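Local atomic coordinates of hypothetical protein EF2904 (PDB entry 2AZ4), a protein that is of unknown function but binds two zinc ions in a metallo-beta-lactamase fold and is probably a hydrolase, perhaps an RNA-binding exonuclease. Residues P69-E74 against S133-K138; H97-N102 against F129-P134; V108-L113 against F140-I145. All coordinates share one frame; numbering follows the deposited sequence.

Interaction 1. Residues P69-E74 against S133-K138; sequences PRLGYE and SPFEEK
R70 and F135 face each other with their CA atoms 8.3 Å apart, R70 in the short 3-10 turn of 69-71 and F135 within the type I beta turn S133-E136; the loops meet mostly through side chains. The R70 side chain lies along the phenyl ring of F135, the two running in opposite senses. CB of R70 sits over one face of the F135 ring in a CH-pi contact, 3.9 Å from the centroid and offset toward the rim. Farther out the R70 chain bends at chi3 (-68°), which brings the guanidinium over the CB, CG and CD2 side of F135; CD2 of F135 lies beneath the centre of the guanidinium, and the two planes are 29° apart. At the far end of the ring, CZ of F135 approaches the carbonyl O of R70 to 3.2 Å. CB of P134, the preceding residue, lies over the opposite face of the phenyl, and CD2 of L71 touches both residues, 3.7 Å from CD of P134 and obliquely against CE2 of F135. The F135 backbone is itself fixed by an ST turn, in which OG of S133 accepts from N of F135 at 3.2 Å.

The charged end of R70 is held mainly by a salt bridge to D68 in its own loop. E136 is too far for direct pairing, its OE2 lying 4.1 Å from NH2 of R70, and two waters close the gap instead: one joins NH2 to OE1 of E136, the other NH1 to the same oxygen. L71 also packs on I51 of helix 51-56. This is surface loop packing, in which an arginine side chain laid over a phenylalanine face joins the loop preceding strand 85-89 to the loop preceding strand 145-147, away from the zinc site of the metallo-beta-lactamase fold.

Interaction 2. Residues H97-N102 against F129-P134; sequences HSRMIN and FLIPSP. With ZN (zinc ion), chain D.
I131 crosses R99 at about a right angle and lays its CG1-CD1 branch over one face of the guanidinium, CG1 standing 3.7 Å above the plane and displaced toward its rim. R99 gets there on a chain extended from CG to NE, with CG turned away from the backbone N (chi1 -167°). In the guanidinium plane a water bridges NE to the carbonyl O of F129, while a salt bridge to D49 and a hydrogen bond to T38 secure the terminal nitrogens. These polar partners hold the guanidinium while the isoleucine lies over one face.

The two methyls of L130 reach different parts of the turn S98-I101: CD1 meets CD1 of I101 at 3.9 Å, and CD2 rests 3.4 Å from the carbonyl O of S98. CE2 of F129 comes obliquely to OG of S98, a hydroxyl hydrogen-bonded to backbone oxygens of A93 and H94. Between the backbones, N of I131 donates to O of R99 (3.2 Å, 156°). A water reinforces this link, gripped by three bonds to O of R99, N of N102 and O of I131; another water joins O of N102 to OG of S133.

H97 opens the segment and binds zinc through NE2 at 2.2 Å, with D96, D189, H404 and two waters completing the ion's shell, and its ND1 is hydrogen-bonded to D35. The contact packs the chain just after the HxHxDH motif of the dinuclear metallo-beta-lactamase site, of which H97 is the last residue, against the 129-134 loop.

Interaction 3. Residues V108-L113 against F140-I145; sequences VPLYTL and FTREMI
R142 folds back on itself, its chi1 of 74° and the bends at chi2 and chi3 carrying the guanidinium round to the carbonyl O of V108, while L110, with chi1 at 174°, sends its isobutyl group into the bend. NH2 of R142 donates to O of V108 at 2.9 Å, the donor lying in the carbonyl plane; NH1 adds a weak second bond to the same oxygen. NH1 also reaches O of E143 on a straight path (170°), which pins the guanidinium to its own loop, and NH2 is further bonded to O of L104. Under this grip CD2 of L110 packs 3.5 Å from CD of R142 and runs beside M144, whose SD turns toward CG2 of T112.

At I145 the chain joins strand 110-113 through a single parallel bridge, with Y111. N of I145 donates to O of L110 at 2.8 Å, and N of T112 donates to O of I145 over a longer 3.3 Å, from a position tilted out of the carbonyl plane. The side chains of Y111 and I145 then project from the same face of the sheet and lie side by side, CE1 of the tyrosine meeting CD1 of the isoleucine at 3.5 Å; the tyrosine ring also meets that of F89. M144 turns to L120 of helix 114-123 instead. The bridge adds strand 145-147 to the edge of a mixed sheet of the metallo-beta-lactamase fold, beside strand 110-113.

Overall arrangement
The long loop between helix 114-123 and strand 145-147 supplies one side of all three contacts, successively F129-P134, S133-K138 and F140-I145. Interactions 1 and 2 share S133 and P134, and their centres lie about 11 Å apart; the centre of interaction 3 is about 11 Å from that of interaction 2 and about 16 Å from that of interaction 1. N102 and I101 pack against R142, and L130 against T141, which joins interactions 2 and 3 directly. Interaction 1 is a surface contact away from the metals; interaction 2 holds the zinc ligand H97; in interaction 3 the T112 side chain is about 6 Å from that of H92, another zinc ligand.

Interaction 1. Residues P69-E74 against S133-K138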
# COMPACT_ATOMS: atom_id res chain seq x y z
N PRO A 69 -25.18 -5.45 -4.70
CA PRO A 69 -26.20 -6.33 -5.29
C PRO A 69 -26.41 -6.15 -6.80
O PRO A 69 -26.76 -7.11 -7.49
CB PRO A 69 -27.50 -5.92 -4.58
CG PRO A 69 -27.19 -4.66 -3.89
CD PRO A 69 -25.74 -4.66 -3.59
N ARG A 70 -26.19 -4.93 -7.29
CA ARG A 70 -26.40 -4.62 -8.71
C ARG A 70 -25.50 -5.45 -9.62
O ARG A 70 -25.77 -5.60 -10.81
CB ARG A 70 -26.19 -3.12 -8.96
CG ARG A 70 -27.06 -2.18 -8.09
CD ARG A 70 -26.68 -0.73 -8.35
NE ARG A 70 -25.33 -0.45 -7.85
CZ ARG A 70 -24.70 0.70 -8.02
NH1 ARG A 70 -25.29 1.69 -8.69
NH2 ARG A 70 -23.49 0.88 -7.52
N LEU A 71 -24.41 -5.97 -9.07
CA LEU A 71 -23.50 -6.83 -9.83
C LEU A 71 -24.16 -8.16 -10.22
O LEU A 71 -23.71 -8.85 -11.13
CB LEU A 71 -22.21 -7.10 -9.04
CG LEU A 71 -21.28 -5.91 -8.74
CD1 LEU A 71 -20.19 -6.31 -7.72
CD2 LEU A 71 -20.65 -5.35 -10.02
N GLY A 72 -25.24 -8.51 -9.53
CA GLY A 72 -25.96 -9.74 -9.84
C GLY A 72 -25.19 -10.99 -9.46
O GLY A 72 -25.41 -12.07 -10.03
N TYR A 73 -24.29 -10.86 -8.48
CA TYR A 73 -23.57 -12.00 -7.93
C TYR A 73 -24.54 -12.73 -7.01
O TYR A 73 -25.27 -12.10 -6.25
CB TYR A 73 -22.33 -11.52 -7.18
CG TYR A 73 -21.84 -12.48 -6.13
CD1 TYR A 73 -21.05 -13.58 -6.48
CD2 TYR A 73 -22.17 -12.31 -4.78
CE1 TYR A 73 -20.60 -14.47 -5.53
CE2 TYR A 73 -21.72 -13.20 -3.82
CZ TYR A 73 -20.93 -14.27 -4.20
OH TYR A 73 -20.48 -15.15 -3.25
N GLU A 74 -24.55 -14.05 -7.07
CA GLU A 74 -25.39 -14.84 -6.17
C GLU A 74 -24.51 -15.66 -5.23
O GLU A 74 -23.77 -16.55 -5.68
CB GLU A 74 -26.33 -15.76 -6.96
CG GLU A 74 -27.52 -16.27 -6.12
CD GLU A 74 -28.69 -16.80 -6.96
OE1 GLU A 74 -28.46 -17.26 -8.11
OE2 GLU A 74 -29.84 -16.74 -6.46
N SER A 133 -16.55 0.33 -10.97
CA SER A 133 -17.91 -0.14 -10.85
C SER A 133 -18.55 -0.10 -12.24
O SER A 133 -18.45 0.93 -12.91
CB SER A 133 -18.70 0.77 -9.92
OG SER A 133 -20.06 0.35 -9.93
N PRO A 134 -19.25 -1.16 -12.67
CA PRO A 134 -19.89 -1.08 -14.00
C PRO A 134 -21.04 -0.07 -14.04
O PRO A 134 -21.61 0.18 -15.12
CB PRO A 134 -20.41 -2.51 -14.24
CG PRO A 134 -19.83 -3.35 -13.15
CD PRO A 134 -19.54 -2.45 -12.01
N PHE A 135 -21.37 0.52 -12.89
CA PHE A 135 -22.48 1.48 -12.79
C PHE A 135 -22.04 2.92 -12.61
O PHE A 135 -22.85 3.79 -12.30
CB PHE A 135 -23.44 1.04 -11.69
CG PHE A 135 -23.64 -0.44 -11.68
CD1 PHE A 135 -24.47 -1.03 -12.62
CD2 PHE A 135 -22.94 -1.24 -10.80
CE1 PHE A 135 -24.63 -2.42 -12.66
CE2 PHE A 135 -23.09 -2.62 -10.83
CZ PHE A 135 -23.94 -3.21 -11.76
N GLU A 136 -20.76 3.19 -12.84
CA GLU A 136 -20.23 4.53 -12.74
C GLU A 136 -19.14 4.77 -13.78
O GLU A 136 -18.75 3.84 -14.49
CB GLU A 136 -19.70 4.80 -11.33
CG GLU A 136 -20.61 5.71 -10.51
CD GLU A 136 -21.51 4.95 -9.61
OE1 GLU A 136 -22.30 5.58 -8.90
OE2 GLU A 136 -21.42 3.71 -9.61
N GLU A 137 -18.65 6.01 -13.86
CA GLU A 137 -17.55 6.37 -14.74
C GLU A 137 -16.33 5.55 -14.36
O GLU A 137 -16.19 5.13 -13.20
CB GLU A 137 -17.25 7.87 -14.62
CG GLU A 137 -17.17 8.61 -15.96
CD GLU A 137 -18.54 8.74 -16.63
OE1 GLU A 137 -19.28 9.67 -16.29
OE2 GLU A 137 -18.85 7.90 -17.51
N LYS A 138 -15.44 5.31 -15.34
CA LYS A 138 -14.31 4.40 -15.14
C LYS A 138 -13.43 4.84 -13.97
O LYS A 138 -12.90 3.99 -13.23
CB LYS A 138 -13.50 4.25 -16.43
CG LYS A 138 -12.19 3.48 -16.26
CD LYS A 138 -11.55 3.14 -17.62
CE LYS A 138 -10.15 2.56 -17.42
NZ LYS A 138 -9.61 1.91 -18.66
O HOH W 1 -22.44 3.49 -6.51
O HOH W 2 -24.67 4.46 -9.21

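Interaction 2. Residues H97-N102 against F129-P134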
# COMPACT_ATOMS: atom_id res chain seq x y z
N HIS A 97 -4.48 -4.46 -1.14
CA HIS A 97 -5.43 -4.21 -0.05
C HIS A 97 -6.70 -3.49 -0.48
O HIS A 97 -7.70 -3.54 0.24
CB HIS A 97 -4.73 -3.43 1.08
CG HIS A 97 -3.48 -4.12 1.56
ND1 HIS A 97 -3.45 -4.90 2.70
CD2 HIS A 97 -2.25 -4.23 1.00
CE1 HIS A 97 -2.25 -5.44 2.83
NE2 HIS A 97 -1.49 -5.03 1.82
N SER A 98 -6.69 -2.82 -1.62
CA SER A 98 -7.81 -1.90 -1.99
C SER A 98 -8.54 -2.23 -3.32
O SER A 98 -9.63 -1.69 -3.60
CB SER A 98 -7.29 -0.45 -2.06
OG SER A 98 -6.29 -0.31 -3.09
N ARG A 99 -7.94 -3.12 -4.11
CA ARG A 99 -8.27 -3.23 -5.53
C ARG A 99 -9.77 -3.35 -5.83
O ARG A 99 -10.23 -2.84 -6.84
CB ARG A 99 -7.53 -4.39 -6.17
CG ARG A 99 -7.58 -4.39 -7.67
CD ARG A 99 -6.73 -5.48 -8.30
NE ARG A 99 -7.06 -5.40 -9.70
CZ ARG A 99 -7.62 -6.34 -10.43
NH1 ARG A 99 -7.85 -7.57 -9.96
NH2 ARG A 99 -7.88 -6.04 -11.68
N MET A 100 -10.53 -4.03 -4.98
CA MET A 100 -11.93 -4.25 -5.29
C MET A 100 -12.94 -3.40 -4.52
O MET A 100 -14.13 -3.75 -4.50
CB MET A 100 -12.32 -5.75 -5.25
CG MET A 100 -12.41 -6.40 -3.86
SD MET A 100 -13.23 -8.03 -3.86
CE MET A 100 -13.06 -8.43 -2.12
N ILE A 101 -12.51 -2.29 -3.90
CA ILE A 101 -13.47 -1.54 -3.06
C ILE A 101 -14.73 -1.10 -3.85
O ILE A 101 -15.81 -0.98 -3.27
CB ILE A 101 -12.86 -0.34 -2.30
CG1 ILE A 101 -12.21 0.67 -3.27
CG2 ILE A 101 -11.89 -0.83 -1.19
CD1 ILE A 101 -12.02 2.02 -2.64
N ASN A 102 -14.61 -0.91 -5.17
CA ASN A 102 -15.78 -0.48 -5.95
C ASN A 102 -16.85 -1.55 -6.04
O ASN A 102 -18.00 -1.25 -6.40
CB ASN A 102 -15.41 -0.00 -7.34
CG ASN A 102 -14.77 1.37 -7.35
OD1 ASN A 102 -14.04 1.73 -8.30
ND2 ASN A 102 -15.08 2.17 -6.36
N PHE A 129 -6.48 1.96 -11.69
CA PHE A 129 -5.89 1.44 -10.46
C PHE A 129 -6.87 0.46 -9.82
O PHE A 129 -6.56 -0.73 -9.69
CB PHE A 129 -5.52 2.58 -9.50
CG PHE A 129 -4.78 2.11 -8.26
CD1 PHE A 129 -3.43 1.76 -8.32
CD2 PHE A 129 -5.43 2.06 -7.03
CE1 PHE A 129 -2.74 1.34 -7.18
CE2 PHE A 129 -4.74 1.64 -5.87
CZ PHE A 129 -3.40 1.28 -5.95
N LEU A 130 -8.05 0.96 -9.45
CA LEU A 130 -9.12 0.12 -8.90
C LEU A 130 -10.05 -0.44 -9.98
O LEU A 130 -10.30 0.22 -11.00
CB LEU A 130 -9.96 0.94 -7.92
CG LEU A 130 -9.30 1.70 -6.77
CD1 LEU A 130 -10.36 2.65 -6.09
CD2 LEU A 130 -8.63 0.76 -5.74
N ILE A 131 -10.59 -1.63 -9.75
CA ILE A 131 -11.64 -2.18 -10.61
C ILE A 131 -12.80 -1.18 -10.65
O ILE A 131 -13.29 -0.79 -9.60
CB ILE A 131 -12.14 -3.53 -10.07
CG1 ILE A 131 -11.07 -4.62 -10.19
CG2 ILE A 131 -13.40 -3.96 -10.79
CD1 ILE A 131 -11.35 -5.84 -9.27
N PRO A 132 -13.22 -0.75 -11.86
CA PRO A 132 -14.33 0.21 -11.93
C PRO A 132 -15.64 -0.44 -11.55
O PRO A 132 -15.82 -1.64 -11.79
CB PRO A 132 -14.39 0.57 -13.43
CG PRO A 132 -13.15 0.03 -14.05
CD PRO A 132 -12.69 -1.09 -13.19
N SER A 133 -16.55 0.33 -10.97
CA SER A 133 -17.91 -0.14 -10.85
C SER A 133 -18.55 -0.10 -12.24
O SER A 133 -18.45 0.93 -12.91
CB SER A 133 -18.70 0.77 -9.92
OG SER A 133 -20.06 0.35 -9.93
N PRO A 134 -19.25 -1.16 -12.67
CA PRO A 134 -19.89 -1.08 -14.00
C PRO A 134 -21.04 -0.07 -14.04
O PRO A 134 -21.61 0.18 -15.12
CB PRO A 134 -20.41 -2.51 -14.24
CG PRO A 134 -19.83 -3.35 -13.15
CD PRO A 134 -19.54 -2.45 -12.01
ZN ZN D . 0.51 -5.59 1.23
O HOH W 3 -12.71 -1.44 -7.11
O HOH W 4 -7.27 -2.90 -11.16
O HOH W 5 -20.46 -1.64 -8.03
O HOH W 6 0.76 -3.71 -0.14
O HOH W 7 2.67 -5.90 0.38

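Interaction 3. Residues V108-L113 against F140-I145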
# COMPACT_ATOMS: atom_id res chain seq x y z
N VAL A 108 -22.87 -0.39 2.52
CA VAL A 108 -21.97 -0.79 3.60
C VAL A 108 -20.89 0.30 3.75
O VAL A 108 -20.27 0.63 2.77
CB VAL A 108 -21.33 -2.17 3.32
CG1 VAL A 108 -20.27 -2.53 4.38
CG2 VAL A 108 -22.42 -3.23 3.26
N PRO A 109 -20.71 0.88 4.96
CA PRO A 109 -19.65 1.87 5.13
C PRO A 109 -18.26 1.29 5.01
O PRO A 109 -18.01 0.15 5.42
CB PRO A 109 -19.87 2.40 6.54
CG PRO A 109 -20.64 1.29 7.26
CD PRO A 109 -21.51 0.70 6.19
N LEU A 110 -17.34 2.12 4.52
CA LEU A 110 -15.95 1.74 4.27
C LEU A 110 -15.10 2.79 4.99
O LEU A 110 -15.22 4.01 4.71
CB LEU A 110 -15.65 1.72 2.77
CG LEU A 110 -14.19 1.50 2.30
CD1 LEU A 110 -13.68 0.15 2.79
CD2 LEU A 110 -14.06 1.58 0.77
N TYR A 111 -14.27 2.32 5.92
CA TYR A 111 -13.54 3.17 6.85
C TYR A 111 -12.06 3.07 6.56
O TYR A 111 -11.53 2.00 6.30
CB TYR A 111 -13.78 2.78 8.33
CG TYR A 111 -15.20 2.98 8.82
CD1 TYR A 111 -15.65 4.25 9.23
CD2 TYR A 111 -16.08 1.92 8.86
CE1 TYR A 111 -16.93 4.44 9.66
CE2 TYR A 111 -17.37 2.09 9.29
CZ TYR A 111 -17.79 3.35 9.70
OH TYR A 111 -19.05 3.51 10.13
N THR A 112 -11.38 4.20 6.64
CA THR A 112 -9.96 4.20 6.43
C THR A 112 -9.42 5.50 7.02
O THR A 112 -10.20 6.38 7.34
CB THR A 112 -9.60 4.02 4.92
OG1 THR A 112 -8.23 3.64 4.82
CG2 THR A 112 -9.86 5.28 4.09
N LEU A 113 -8.11 5.63 7.21
CA LEU A 113 -7.64 6.94 7.62
C LEU A 113 -7.83 7.91 6.46
O LEU A 113 -7.71 7.52 5.29
CB LEU A 113 -6.19 6.92 8.10
CG LEU A 113 -5.92 6.20 9.44
CD1 LEU A 113 -4.46 6.24 9.75
CD2 LEU A 113 -6.73 6.79 10.64
N PHE A 140 -14.49 6.63 -11.31
CA PHE A 140 -15.22 6.70 -10.04
C PHE A 140 -14.54 5.89 -8.92
O PHE A 140 -14.13 4.75 -9.13
CB PHE A 140 -16.64 6.20 -10.25
CG PHE A 140 -17.43 5.97 -8.98
CD1 PHE A 140 -18.23 6.97 -8.46
CD2 PHE A 140 -17.38 4.74 -8.33
CE1 PHE A 140 -18.99 6.76 -7.31
CE2 PHE A 140 -18.12 4.51 -7.18
CZ PHE A 140 -18.93 5.53 -6.67
N THR A 141 -14.43 6.49 -7.73
CA THR A 141 -14.03 5.76 -6.53
C THR A 141 -15.17 5.87 -5.53
O THR A 141 -15.67 6.97 -5.28
CB THR A 141 -12.76 6.31 -5.91
OG1 THR A 141 -11.69 6.27 -6.87
CG2 THR A 141 -12.36 5.48 -4.70
N ARG A 142 -15.59 4.74 -4.97
CA ARG A 142 -16.70 4.73 -4.02
C ARG A 142 -16.39 5.50 -2.72
O ARG A 142 -15.21 5.83 -2.44
CB ARG A 142 -17.17 3.29 -3.75
CG ARG A 142 -16.24 2.43 -2.86
CD ARG A 142 -16.64 2.56 -1.39
NE ARG A 142 -17.70 1.64 -1.10
CZ ARG A 142 -18.52 1.64 -0.07
NH1 ARG A 142 -18.50 2.56 0.89
NH2 ARG A 142 -19.40 0.65 -0.02
N GLU A 143 -17.44 5.84 -1.97
CA GLU A 143 -17.30 6.63 -0.74
C GLU A 143 -16.41 5.92 0.29
O GLU A 143 -16.49 4.69 0.45
CB GLU A 143 -18.69 6.88 -0.11
CG GLU A 143 -19.65 7.68 -0.98
CD GLU A 143 -21.05 7.85 -0.36
OE1 GLU A 143 -21.30 7.35 0.75
OE2 GLU A 143 -21.89 8.50 -1.02
N MET A 144 -15.56 6.71 0.97
CA MET A 144 -14.79 6.25 2.13
C MET A 144 -15.02 7.26 3.24
O MET A 144 -15.00 8.47 3.00
CB MET A 144 -13.28 6.19 1.80
CG MET A 144 -12.89 4.99 0.91
SD MET A 144 -11.18 4.95 0.44
CE MET A 144 -11.28 5.67 -1.17
N ILE A 145 -15.24 6.77 4.46
CA ILE A 145 -15.27 7.64 5.64
C ILE A 145 -13.84 7.80 6.12
O ILE A 145 -13.26 6.88 6.72
CB ILE A 145 -16.18 7.08 6.73
CG1 ILE A 145 -17.62 7.00 6.21
CG2 ILE A 145 -16.15 7.96 7.99
CD1 ILE A 145 -18.54 6.13 7.08
O HOH W 8 -18.59 4.62 3.11